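PDB 3QKC: geranyl diphosphate synthase small subunit from Antirrhinum majus, which probably serves as the regulatory, non-catalytic partner of a heteromeric prenyltransferase that makes geranyl diphosphate from isopentenyl and dimethylallyl diphosphates. Local coordinates for residues A[21-27]-A[37-42]; A[49-54]-A[70-75]; A[172-176]-A[217-221]; A[233-237]-A[254-258]; A[136-140]-A[193-199]. All blocks are in the same frame, centred on the assembly; numbering follows the deposited sequence.

Interaction 1 of 5, residues A[21-27]-A[37-42]; sequences LKKAIPI and MHHLTF
The turn that leaves helix 5-24 closes against helix 34-43, with Ile25 and Ile27 gathered round His38 and Lys22 laid over Phe42. The first torsion of His38 (chi1 -173°) swings the ring away from the backbone N and brings ND1 to Ile25 O; this N-H bond is nearly straight at 158°, but the 2.5 Å between His38 ND1 and Ile25 O is very short and the exact length is doubtful. The carbonyl meets the ring at its edge, while Ile27 sits over a face, its CB 3.8 Å from the His38 ring centroid in a CH-pi contact. Ile27 CD1 also reaches His38 CD2 at 3.4 Å. With alanine in place of His38, Ile25 O is likely to lose its donor and Ile27 its cover. In this all-helical prenyltransferase-like fold the contact joins successive helices near the N-terminus. The bent chain of Lys22 carries NZ over one face of the Phe42 ring, 3.5 Å from its centroid and 17° off the normal, a cation-pi contact. Leu21 CB comes to Phe42 CZ at 3.9 Å. Deeper in, Ile25 CG2 packs on Met37 CG at 3.8 Å, and Ile25 CD1 points tip to tip at Thr41, whose OG1 is hydrogen-bonded to Met37 O. Helix 105-126 covers Ile25 and Met37, and Met37 also touches Ser150 of the second subunit.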
# COMPACT_ATOMS: atom_id res chain seq x y z
N LEU A 21 -15.23 -9.64 1.55
CA LEU A 21 -14.31 -9.46 0.44
C LEU A 21 -14.98 -9.73 -0.90
O LEU A 21 -14.65 -9.10 -1.90
CB LEU A 21 -13.08 -10.35 0.62
CG LEU A 21 -12.04 -9.82 1.63
CD1 LEU A 21 -11.16 -10.94 2.14
CD2 LEU A 21 -11.21 -8.72 1.02
N LYS A 22 -15.92 -10.67 -0.93
CA LYS A 22 -16.57 -11.04 -2.20
C LYS A 22 -17.46 -9.93 -2.74
O LYS A 22 -17.63 -9.78 -3.94
CB LYS A 22 -17.31 -12.38 -2.08
CG LYS A 22 -16.43 -13.55 -2.53
CD LYS A 22 -16.89 -14.88 -1.97
CE LYS A 22 -16.59 -16.01 -2.95
NZ LYS A 22 -15.13 -16.19 -3.20
N LYS A 23 -18.01 -9.14 -1.83
CA LYS A 23 -18.73 -7.93 -2.16
C LYS A 23 -17.83 -6.84 -2.77
O LYS A 23 -18.30 -6.02 -3.53
CB LYS A 23 -19.47 -7.43 -0.92
CG LYS A 23 -20.65 -8.32 -0.53
CD LYS A 23 -21.13 -8.10 0.90
CE LYS A 23 -22.42 -8.87 1.16
NZ LYS A 23 -23.31 -8.13 2.09
N ALA A 24 -16.53 -6.86 -2.46
CA ALA A 24 -15.61 -5.81 -2.90
C ALA A 24 -14.78 -6.13 -4.15
O ALA A 24 -14.33 -5.21 -4.85
CB ALA A 24 -14.70 -5.40 -1.75
N ILE A 25 -14.57 -7.42 -4.42
CA ILE A 25 -13.69 -7.88 -5.49
C ILE A 25 -14.41 -8.87 -6.43
O ILE A 25 -14.39 -10.09 -6.19
CB ILE A 25 -12.41 -8.57 -4.95
CG1 ILE A 25 -11.74 -7.73 -3.87
CG2 ILE A 25 -11.42 -8.86 -6.10
CD1 ILE A 25 -10.74 -8.51 -3.02
N PRO A 26 -15.03 -8.35 -7.51
CA PRO A 26 -15.80 -9.21 -8.40
C PRO A 26 -14.85 -10.08 -9.22
O PRO A 26 -13.71 -9.67 -9.48
CB PRO A 26 -16.56 -8.22 -9.29
CG PRO A 26 -15.70 -7.01 -9.33
CD PRO A 26 -14.89 -6.97 -8.04
N ILE A 27 -15.29 -11.27 -9.61
CA ILE A 27 -14.44 -12.06 -10.48
C ILE A 27 -14.40 -11.36 -11.85
O ILE A 27 -13.66 -11.76 -12.73
CB ILE A 27 -14.84 -13.58 -10.48
CG1 ILE A 27 -13.87 -14.43 -11.32
CG2 ILE A 27 -16.28 -13.78 -10.93
CD1 ILE A 27 -12.45 -14.57 -10.74
N MET A 37 -6.88 -10.61 -9.25
CA MET A 37 -7.14 -10.17 -7.86
C MET A 37 -8.16 -11.03 -7.12
O MET A 37 -7.94 -11.41 -5.98
CB MET A 37 -7.55 -8.69 -7.79
CG MET A 37 -7.68 -8.16 -6.35
SD MET A 37 -7.94 -6.37 -6.19
CE MET A 37 -7.07 -5.79 -7.67
N HIS A 38 -9.29 -11.33 -7.77
CA HIS A 38 -10.28 -12.21 -7.17
C HIS A 38 -9.72 -13.62 -6.96
O HIS A 38 -9.84 -14.19 -5.88
CB HIS A 38 -11.53 -12.27 -8.04
CG HIS A 38 -12.66 -13.02 -7.42
ND1 HIS A 38 -13.68 -12.39 -6.74
CD2 HIS A 38 -12.92 -14.35 -7.36
CE1 HIS A 38 -14.53 -13.30 -6.30
NE2 HIS A 38 -14.09 -14.50 -6.66
N HIS A 39 -9.08 -14.16 -7.99
CA HIS A 39 -8.52 -15.49 -7.86
C HIS A 39 -7.50 -15.65 -6.71
O HIS A 39 -7.65 -16.53 -5.87
CB HIS A 39 -7.93 -15.97 -9.18
CG HIS A 39 -7.43 -17.38 -9.12
ND1 HIS A 39 -6.09 -17.69 -9.04
CD2 HIS A 39 -8.09 -18.56 -9.10
CE1 HIS A 39 -5.95 -19.00 -8.97
NE2 HIS A 39 -7.15 -19.55 -9.00
N LEU A 40 -6.49 -14.80 -6.67
CA LEU A 40 -5.40 -14.96 -5.69
C LEU A 40 -5.88 -14.79 -4.26
O LEU A 40 -5.45 -15.53 -3.38
CB LEU A 40 -4.23 -14.02 -6.01
CG LEU A 40 -3.66 -14.29 -7.40
CD1 LEU A 40 -2.42 -13.45 -7.64
CD2 LEU A 40 -3.35 -15.78 -7.55
N THR A 41 -6.81 -13.87 -4.05
CA THR A 41 -7.37 -13.58 -2.74
C THR A 41 -8.06 -14.80 -2.11
O THR A 41 -7.82 -15.12 -0.95
CB THR A 41 -8.34 -12.37 -2.82
OG1 THR A 41 -7.63 -11.25 -3.36
CG2 THR A 41 -8.92 -11.99 -1.46
N PHE A 42 -8.90 -15.47 -2.89
CA PHE A 42 -9.66 -16.62 -2.39
C PHE A 42 -9.01 -17.99 -2.60
O PHE A 42 -9.48 -18.99 -2.07
CB PHE A 42 -11.09 -16.61 -2.95
CG PHE A 42 -11.78 -15.29 -2.75
CD1 PHE A 42 -11.79 -14.33 -3.75
CD2 PHE A 42 -12.40 -15.00 -1.55
CE1 PHE A 42 -12.40 -13.09 -3.55
CE2 PHE A 42 -13.01 -13.77 -1.34
CZ PHE A 42 -13.01 -12.82 -2.34

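Interaction 2 of 5, residues A[49-54]-A[70-75]; sequences ASALCV and AAAAVH
Ala71 CB lies in the apolar centre of the contact, 3.6 Å from Val54 CG2 and 4.0 Å from Cys53 CB. Two further pairs extend the seam along the helices. Cys53 has its sulfur anti to the backbone N (chi1 -175°), a torsion that swings SG along the partner helix to Ala70 CB, 3.8 Å away. A turn further on, Val74 directs CG1 at Ala49 CB, with 3.9 Å between them. Small side chains let the backbones come near: the axes of the two helical segments approach to 8.2 Å and run almost antiparallel at 166°, and the CA atoms of Ser50 and Ala71 are 4.7 Å apart.

The polar edge belongs to Ser50. Its OG faces Ala71 O across the seam in a weak hydrogen bond that is not settled, because the one hydroxyl proton has another acceptor within reach. A water also bridges the two helices, 3.0 Å from Ser50 OG and 2.7 Å from His75 ND1. NE2, on the far side of the imidazole, is bonded to Thr41 O, so the His75 ring is held at both nitrogens. Helix 169-195 packs on Ala49 and Ala70, helix 134-148 on Val74, and helix 5-24 on Val54 and Ala71, which places this pair of helices within the core of the all-helical bundle.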
# COMPACT_ATOMS: atom_id res chain seq x y z
N ALA A 49 -4.51 -14.40 11.72
CA ALA A 49 -4.40 -12.95 12.01
C ALA A 49 -5.66 -12.18 11.66
O ALA A 49 -6.02 -11.26 12.36
CB ALA A 49 -3.17 -12.33 11.30
N SER A 50 -6.33 -12.58 10.58
CA SER A 50 -7.62 -12.00 10.19
C SER A 50 -8.74 -12.26 11.19
O SER A 50 -9.52 -11.35 11.51
CB SER A 50 -8.05 -12.49 8.81
OG SER A 50 -7.06 -12.19 7.87
N ALA A 51 -8.85 -13.50 11.66
CA ALA A 51 -9.88 -13.78 12.68
C ALA A 51 -9.55 -13.11 14.01
O ALA A 51 -10.45 -12.68 14.73
CB ALA A 51 -10.07 -15.27 12.88
N LEU A 52 -8.26 -13.02 14.36
CA LEU A 52 -7.88 -12.35 15.61
C LEU A 52 -8.35 -10.88 15.62
O LEU A 52 -8.81 -10.37 16.64
CB LEU A 52 -6.38 -12.44 15.87
CG LEU A 52 -5.79 -11.79 17.12
CD1 LEU A 52 -6.50 -12.29 18.39
CD2 LEU A 52 -4.28 -12.00 17.22
N CYS A 53 -8.24 -10.22 14.47
CA CYS A 53 -8.73 -8.86 14.33
C CYS A 53 -10.18 -8.72 14.76
O CYS A 53 -10.49 -7.87 15.59
CB CYS A 53 -8.60 -8.37 12.89
SG CYS A 53 -9.09 -6.63 12.76
N VAL A 54 -11.05 -9.57 14.23
CA VAL A 54 -12.46 -9.52 14.61
C VAL A 54 -12.67 -9.86 16.10
O VAL A 54 -13.42 -9.16 16.81
CB VAL A 54 -13.33 -10.42 13.72
CG1 VAL A 54 -14.79 -10.43 14.20
CG2 VAL A 54 -13.28 -9.94 12.25
N ALA A 70 -11.00 -3.95 8.40
CA ALA A 70 -9.65 -4.20 8.92
C ALA A 70 -9.24 -5.67 8.78
O ALA A 70 -8.14 -5.97 8.31
CB ALA A 70 -9.59 -3.79 10.36
N ALA A 71 -10.13 -6.58 9.17
CA ALA A 71 -9.87 -8.01 9.12
C ALA A 71 -9.59 -8.45 7.69
O ALA A 71 -8.71 -9.26 7.45
CB ALA A 71 -11.03 -8.79 9.70
N ALA A 72 -10.34 -7.87 6.75
CA ALA A 72 -10.22 -8.13 5.32
C ALA A 72 -8.92 -7.54 4.77
O ALA A 72 -8.25 -8.16 3.93
CB ALA A 72 -11.42 -7.55 4.58
N ALA A 73 -8.59 -6.33 5.22
CA ALA A 73 -7.31 -5.72 4.84
C ALA A 73 -6.14 -6.58 5.33
O ALA A 73 -5.16 -6.78 4.60
CB ALA A 73 -7.22 -4.28 5.38
N VAL A 74 -6.26 -7.14 6.54
CA VAL A 74 -5.20 -7.99 7.09
C VAL A 74 -5.00 -9.20 6.17
O VAL A 74 -3.86 -9.54 5.81
CB VAL A 74 -5.51 -8.42 8.54
CG1 VAL A 74 -4.57 -9.56 8.98
CG2 VAL A 74 -5.42 -7.23 9.48
N HIS A 75 -6.12 -9.82 5.78
CA HIS A 75 -6.09 -10.96 4.88
C HIS A 75 -5.40 -10.59 3.59
O HIS A 75 -4.55 -11.32 3.12
CB HIS A 75 -7.50 -11.50 4.61
CG HIS A 75 -7.55 -12.55 3.53
ND1 HIS A 75 -7.09 -13.83 3.73
CD2 HIS A 75 -7.98 -12.50 2.25
CE1 HIS A 75 -7.24 -14.53 2.61
NE2 HIS A 75 -7.78 -13.74 1.70
O HOH W 1 -6.85 -14.68 6.25

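Interaction 3 of 5, residues A[172-176]-A[217-221]; sequences IEYVC and GLLGK
Cys176, the residue that presses against Gly217, gives its backbone N-H to Ile172 O at 3.0 Å, an ordinary helical bond that keeps Ile172 and Cys176 on one face of helix 169-195. Across the contact the sulfur does most of the touching. With SG anti to its carbonyl carbon (chi1 -72°), Cys176 lays the thiol on the peptide between Gly217 and Leu218, SG lying 3.3 Å from Gly217 C and 3.5 Å from Leu218 N. The close fit depends on the bare glycine: a beta carbon modelled on Gly217 would fall 2.7 Å from Cys176 CB, a collision. The CA atoms of these two residues are accordingly only 4.7 Å apart.

Leu218 turns its CD2 branch back to the seam, 4.1 Å from Cys176 SG and equally near Glu173 CA. On the other flank the Lys221 chain, bent at its second torsion (chi2 65°), crosses Ile172 obliquely, with Lys221 CG 3.9 Å from Ile172 CG2. The charged ends look elsewhere: Glu173 makes a salt bridge to Arg229, and the ammonium of Lys221 has a long, weak ion pair with Glu160. Phe226 covers Ile172 and Leu218, where the chain turns toward helix 227-241. No hydrogen bond spans the two segments, which implies that this junction of helices 169-195 and 199-219 is held by the fit of a thiol onto the Gly217-Leu218 peptide and by apolar contacts of Leu218 and the Lys221 stem.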
# COMPACT_ATOMS: atom_id res chain seq x y z
N ILE A 172 15.63 -17.49 12.30
CA ILE A 172 14.34 -18.09 11.90
C ILE A 172 13.21 -17.51 12.74
O ILE A 172 12.20 -17.05 12.19
CB ILE A 172 14.37 -19.63 11.98
CG1 ILE A 172 15.26 -20.20 10.87
CG2 ILE A 172 12.95 -20.21 11.86
CD1 ILE A 172 15.63 -21.66 11.06
N GLU A 173 13.38 -17.53 14.07
CA GLU A 173 12.41 -16.90 14.96
C GLU A 173 12.16 -15.45 14.59
O GLU A 173 11.01 -15.03 14.52
CB GLU A 173 12.85 -17.00 16.43
CG GLU A 173 11.77 -16.51 17.41
CD GLU A 173 12.11 -16.74 18.87
OE1 GLU A 173 13.13 -17.41 19.18
OE2 GLU A 173 11.34 -16.25 19.73
N TYR A 174 13.23 -14.69 14.35
CA TYR A 174 13.11 -13.28 13.98
C TYR A 174 12.23 -13.08 12.75
O TYR A 174 11.42 -12.16 12.71
CB TYR A 174 14.48 -12.62 13.74
CG TYR A 174 14.39 -11.14 13.41
CD1 TYR A 174 13.95 -10.22 14.36
CD2 TYR A 174 14.72 -10.65 12.13
CE1 TYR A 174 13.85 -8.87 14.07
CE2 TYR A 174 14.62 -9.29 11.84
CZ TYR A 174 14.19 -8.40 12.82
OH TYR A 174 14.09 -7.05 12.56
N VAL A 175 12.43 -13.94 11.75
CA VAL A 175 11.63 -13.91 10.54
C VAL A 175 10.15 -14.18 10.85
O VAL A 175 9.27 -13.49 10.31
CB VAL A 175 12.21 -14.86 9.46
CG1 VAL A 175 11.19 -15.14 8.36
CG2 VAL A 175 13.50 -14.28 8.87
N CYS A 176 9.87 -15.14 11.74
CA CYS A 176 8.51 -15.47 12.16
C CYS A 176 7.83 -14.33 12.90
O CYS A 176 6.65 -14.03 12.68
CB CYS A 176 8.49 -16.72 13.01
SG CYS A 176 8.80 -18.22 12.07
N GLY A 217 3.90 -18.60 13.04
CA GLY A 217 5.08 -18.65 12.20
C GLY A 217 5.97 -19.85 12.45
O GLY A 217 6.34 -20.55 11.50
N LEU A 218 6.33 -20.07 13.71
CA LEU A 218 7.24 -21.16 14.09
C LEU A 218 6.71 -22.55 13.75
O LEU A 218 7.46 -23.42 13.28
CB LEU A 218 7.58 -21.09 15.58
CG LEU A 218 8.56 -20.00 16.04
CD1 LEU A 218 8.61 -19.94 17.56
CD2 LEU A 218 9.95 -20.20 15.45
N LEU A 219 5.41 -22.75 13.99
CA LEU A 219 4.73 -23.99 13.62
C LEU A 219 4.84 -24.24 12.12
O LEU A 219 5.03 -25.38 11.70
CB LEU A 219 3.26 -23.94 14.03
CG LEU A 219 2.83 -24.58 15.36
CD1 LEU A 219 3.63 -24.07 16.55
CD2 LEU A 219 1.34 -24.35 15.56
N GLY A 220 4.73 -23.17 11.34
CA GLY A 220 4.85 -23.23 9.88
C GLY A 220 6.24 -23.56 9.35
O GLY A 220 6.42 -23.72 8.14
N LYS A 221 7.21 -23.63 10.26
CA LYS A 221 8.54 -24.16 9.98
C LYS A 221 8.59 -25.65 10.33
O LYS A 221 9.16 -26.45 9.59
CB LYS A 221 9.61 -23.40 10.77
CG LYS A 221 10.49 -22.47 9.93
CD LYS A 221 9.72 -21.30 9.31
CE LYS A 221 10.61 -20.55 8.33
NZ LYS A 221 9.94 -19.36 7.75

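Interaction 4 of 5, residues A[233-237]-A[254-258]; sequences LKELA and GVFEL
One hydrogen bond carries the polar part of the contact, from Lys234 NZ to Glu257 O at 2.6 Å. The lysine chain is extended beyond CG and reaches from helix 227-241 across to the turn that follows helix 248-255, so that its ammonium meets the carbonyl at a C=O...N angle of 138°, with the donor 29° out of the carbonyl plane. The Glu257 side chain runs alongside and in the same direction as the lysine, its CB 3.4 Å from Lys234 NZ, yet the carboxylate makes no contact: Lys234 NZ and Glu257 OE2 are 5.5 Å apart, so any attraction between the charges acts at a distance.

The apolar part rests on Leu258, the last ordered residue of the chain. Its CD2 lies against the aliphatic stem of Lys234, 3.8 Å from Lys234 CG, and its CD1 stands 4.2 Å from Ala237 CB one helical turn along. A methionine replacing Lys234 would probably leave Glu257 O without its donor and the chain end freer to move.

The carbonyl belongs to the residue that ends the helix. Glu257 adopts positive phi (56°) and bonds its N to Gly254 O at 3.1 Å, and Leu258 N returns to Arg253 O, while Phe256 turns its ring away onto helices 48-59 and 199-219. This is the Schellman motif, a typical helix C-terminal stop, with Glu257 as its C-prime residue and a neighbouring helix supplying the lysine that grips it.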
# COMPACT_ATOMS: atom_id res chain seq x y z
N LEU A 233 6.55 -18.41 24.61
CA LEU A 233 5.70 -17.37 23.97
C LEU A 233 4.21 -17.52 24.27
O LEU A 233 3.51 -16.52 24.48
CB LEU A 233 5.94 -17.29 22.46
CG LEU A 233 7.25 -16.64 22.00
CD1 LEU A 233 7.70 -17.22 20.68
CD2 LEU A 233 7.17 -15.12 21.91
N LYS A 234 3.72 -18.76 24.32
CA LYS A 234 2.33 -19.04 24.71
C LYS A 234 1.99 -18.50 26.09
O LYS A 234 0.89 -18.00 26.32
CB LYS A 234 2.03 -20.54 24.65
CG LYS A 234 1.88 -21.09 23.25
CD LYS A 234 1.20 -22.44 23.25
CE LYS A 234 0.82 -22.84 21.84
NZ LYS A 234 -0.14 -23.98 21.86
N GLU A 235 2.95 -18.60 27.01
CA GLU A 235 2.78 -18.11 28.38
C GLU A 235 2.66 -16.59 28.41
O GLU A 235 1.84 -16.05 29.14
CB GLU A 235 3.93 -18.57 29.28
CG GLU A 235 3.90 -20.06 29.58
CD GLU A 235 4.85 -20.46 30.69
OE1 GLU A 235 4.35 -20.99 31.71
OE2 GLU A 235 6.08 -20.26 30.55
N LEU A 236 3.48 -15.91 27.60
CA LEU A 236 3.41 -14.46 27.46
C LEU A 236 2.08 -14.02 26.86
O LEU A 236 1.53 -12.99 27.26
CB LEU A 236 4.56 -13.92 26.61
CG LEU A 236 5.97 -13.98 27.20
CD1 LEU A 236 6.97 -13.56 26.13
CD2 LEU A 236 6.11 -13.11 28.45
N ALA A 237 1.56 -14.81 25.92
CA ALA A 237 0.26 -14.53 25.31
C ALA A 237 -0.83 -14.54 26.37
O ALA A 237 -1.66 -13.63 26.43
CB ALA A 237 -0.04 -15.53 24.20
N GLY A 254 -8.86 -20.64 22.98
CA GLY A 254 -9.14 -21.83 22.17
C GLY A 254 -8.57 -21.76 20.76
O GLY A 254 -7.85 -22.65 20.34
N VAL A 255 -8.88 -20.68 20.04
CA VAL A 255 -8.40 -20.48 18.66
C VAL A 255 -6.88 -20.65 18.57
O VAL A 255 -6.37 -21.21 17.60
CB VAL A 255 -8.85 -19.09 18.08
CG1 VAL A 255 -8.09 -18.73 16.79
CG2 VAL A 255 -10.37 -19.07 17.83
N PHE A 256 -6.17 -20.21 19.61
CA PHE A 256 -4.71 -20.20 19.59
C PHE A 256 -4.05 -21.25 20.49
O PHE A 256 -2.89 -21.12 20.90
CB PHE A 256 -4.19 -18.80 19.89
CG PHE A 256 -4.48 -17.83 18.80
CD1 PHE A 256 -3.63 -17.75 17.70
CD2 PHE A 256 -5.61 -17.03 18.83
CE1 PHE A 256 -3.90 -16.86 16.66
CE2 PHE A 256 -5.87 -16.14 17.79
CZ PHE A 256 -5.02 -16.07 16.71
N GLU A 257 -4.79 -22.32 20.78
CA GLU A 257 -4.21 -23.49 21.39
C GLU A 257 -3.51 -23.11 22.70
O GLU A 257 -2.41 -23.59 22.99
CB GLU A 257 -3.20 -24.11 20.42
CG GLU A 257 -3.21 -25.62 20.34
CD GLU A 257 -3.97 -26.12 19.12
OE1 GLU A 257 -4.80 -27.03 19.28
OE2 GLU A 257 -3.73 -25.58 18.02
N LEU A 258 -4.14 -22.23 23.48
CA LEU A 258 -3.59 -21.78 24.76
C LEU A 258 -4.33 -22.44 25.93
O LEU A 258 -4.20 -22.03 27.08
CB LEU A 258 -3.65 -20.24 24.88
CG LEU A 258 -3.07 -19.37 23.74
CD1 LEU A 258 -3.49 -17.92 23.89
CD2 LEU A 258 -1.55 -19.48 23.64

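Interaction 5 of 5, residues A[136-140]-A[193-199]; sequences RILRA and ILGGCDE
Arg136 and Ile193 mark the closest backbone approach, their CA atoms 6.3 Å apart, where helix 134-148 meets the end of helix 169-195. Ile193 wedges between two arginines: CG2 faces the Arg136 stem, and CD1 packs on Arg139 CG at 3.6 Å, the two side chains crossing at about a right angle. Beyond it Arg139, its chain extended and CG anti to its backbone N (chi1 -168°), reaches Glu199 in an end-on salt bridge, both nitrogens bonded to one oxygen: Arg139 NH1 lies 2.6 Å and Arg139 NH2 2.9 Å from Glu199 OE2. The guanidinium and carboxylate planes are 57° apart; NH1 meets the oxygen from above the carboxylate plane, NH2 nearly along the C-O axis.

Arg136 and Ile193 slide past each other in opposite directions, Arg136 CD coming 3.3 Å from Ile193 O, and one guanidinium face lies on Gly196, with Gly196 CA 3.4 Å from Arg136 NH2. Leu194 CD2 touches Ile137 CG1 at 4.0 Å. Ile137 also packs on Leu138 of the second subunit, at the dimer interface. Gly196, with positive phi (74°), ends helix 169-195, and a three-residue link, 196-198, joins it to helix 199-219 within the all-helical prenyltransferase-like fold.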
# COMPACT_ATOMS: atom_id res chain seq x y z
N ARG A 136 -9.63 7.09 14.61
CA ARG A 136 -9.53 5.64 14.78
C ARG A 136 -9.18 4.92 13.48
O ARG A 136 -8.26 4.11 13.45
CB ARG A 136 -10.83 5.05 15.32
CG ARG A 136 -10.89 4.92 16.82
CD ARG A 136 -12.22 4.33 17.22
NE ARG A 136 -12.59 4.72 18.58
CZ ARG A 136 -13.69 4.30 19.21
NH1 ARG A 136 -14.53 3.46 18.63
NH2 ARG A 136 -13.92 4.72 20.44
N ILE A 137 -9.92 5.21 12.41
CA ILE A 137 -9.69 4.52 11.14
C ILE A 137 -8.32 4.90 10.59
O ILE A 137 -7.63 4.07 10.02
CB ILE A 137 -10.86 4.70 10.13
CG1 ILE A 137 -11.80 3.49 10.28
CG2 ILE A 137 -10.37 4.77 8.69
CD1 ILE A 137 -13.28 3.79 10.12
N LEU A 138 -7.92 6.15 10.82
CA LEU A 138 -6.58 6.60 10.51
C LEU A 138 -5.56 5.82 11.33
O LEU A 138 -4.53 5.40 10.79
CB LEU A 138 -6.45 8.08 10.80
CG LEU A 138 -5.60 9.00 9.92
CD1 LEU A 138 -5.79 8.68 8.45
CD2 LEU A 138 -6.00 10.46 10.22
N ARG A 139 -5.83 5.62 12.62
CA ARG A 139 -4.92 4.83 13.44
C ARG A 139 -4.83 3.37 13.00
O ARG A 139 -3.76 2.77 13.07
CB ARG A 139 -5.24 4.93 14.93
CG ARG A 139 -4.11 4.35 15.80
CD ARG A 139 -4.28 4.69 17.27
NE ARG A 139 -3.35 3.95 18.13
CZ ARG A 139 -3.35 4.02 19.46
NH1 ARG A 139 -4.23 4.79 20.09
NH2 ARG A 139 -2.47 3.33 20.17
N ALA A 140 -5.96 2.81 12.56
CA ALA A 140 -6.02 1.44 12.05
C ALA A 140 -5.18 1.31 10.78
O ALA A 140 -4.54 0.29 10.54
CB ALA A 140 -7.49 1.03 11.76
N ILE A 193 -8.39 -1.05 18.46
CA ILE A 193 -8.57 0.35 18.10
C ILE A 193 -10.00 0.58 17.65
O ILE A 193 -10.67 1.51 18.11
CB ILE A 193 -7.58 0.82 17.00
CG1 ILE A 193 -6.17 1.01 17.57
CG2 ILE A 193 -8.05 2.14 16.37
CD1 ILE A 193 -5.05 0.93 16.51
N LEU A 194 -10.47 -0.30 16.77
CA LEU A 194 -11.81 -0.16 16.21
C LEU A 194 -12.84 -0.49 17.26
O LEU A 194 -13.96 0.01 17.23
CB LEU A 194 -11.97 -1.02 14.95
CG LEU A 194 -11.00 -0.51 13.86
CD1 LEU A 194 -10.69 -1.57 12.78
CD2 LEU A 194 -11.52 0.79 13.22
N GLY A 195 -12.44 -1.31 18.23
CA GLY A 195 -13.32 -1.69 19.33
C GLY A 195 -13.52 -0.55 20.31
O GLY A 195 -14.41 -0.62 21.14
N GLY A 196 -12.70 0.49 20.21
CA GLY A 196 -12.73 1.61 21.15
C GLY A 196 -12.11 1.14 22.44
O GLY A 196 -12.76 0.49 23.26
N CYS A 197 -10.83 1.44 22.62
CA CYS A 197 -10.05 0.76 23.64
C CYS A 197 -9.14 1.72 24.37
O CYS A 197 -8.85 2.80 23.86
CB CYS A 197 -9.19 -0.30 22.96
SG CYS A 197 -9.10 -1.87 23.80
N ASP A 198 -8.69 1.33 25.56
CA ASP A 198 -7.64 2.08 26.25
C ASP A 198 -6.35 2.03 25.43
O ASP A 198 -6.02 1.00 24.85
CB ASP A 198 -7.37 1.49 27.64
CG ASP A 198 -8.25 2.09 28.73
OD1 ASP A 198 -9.50 1.97 28.65
OD2 ASP A 198 -7.69 2.66 29.69
N GLU A 199 -5.64 3.15 25.38
CA GLU A 199 -4.28 3.20 24.84
C GLU A 199 -3.44 2.04 25.37
O GLU A 199 -2.74 1.37 24.62
CB GLU A 199 -3.62 4.53 25.23
CG GLU A 199 -4.12 5.76 24.47
CD GLU A 199 -3.43 5.94 23.13
OE1 GLU A 199 -3.20 7.10 22.71
OE2 GLU A 199 -3.12 4.91 22.49

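Overall arrangement
Interaction 2 is the most central of the five, about 6 Å from the chain centre, whereas the others lie 15 to 17 Å out. Three contacts touch it: interaction 1 through Thr41 O and His75 NE2 (3.0 Å, a probable hydrogen bond), interaction 4 through Leu52 CD1 and Phe256 CE2 (4.0 Å), and interaction 5 through Ala70 CB and Leu194 CD1 (3.5 Å). Interactions 3 and 4 meet where Leu218 and Leu233 pack. Interactions 3 and 5 share helix 169-195 but sit 28 Å apart, centre to centre, on opposite sides of the chain's centre. One residue of interaction 1 and two of interaction 5 touch the second subunit.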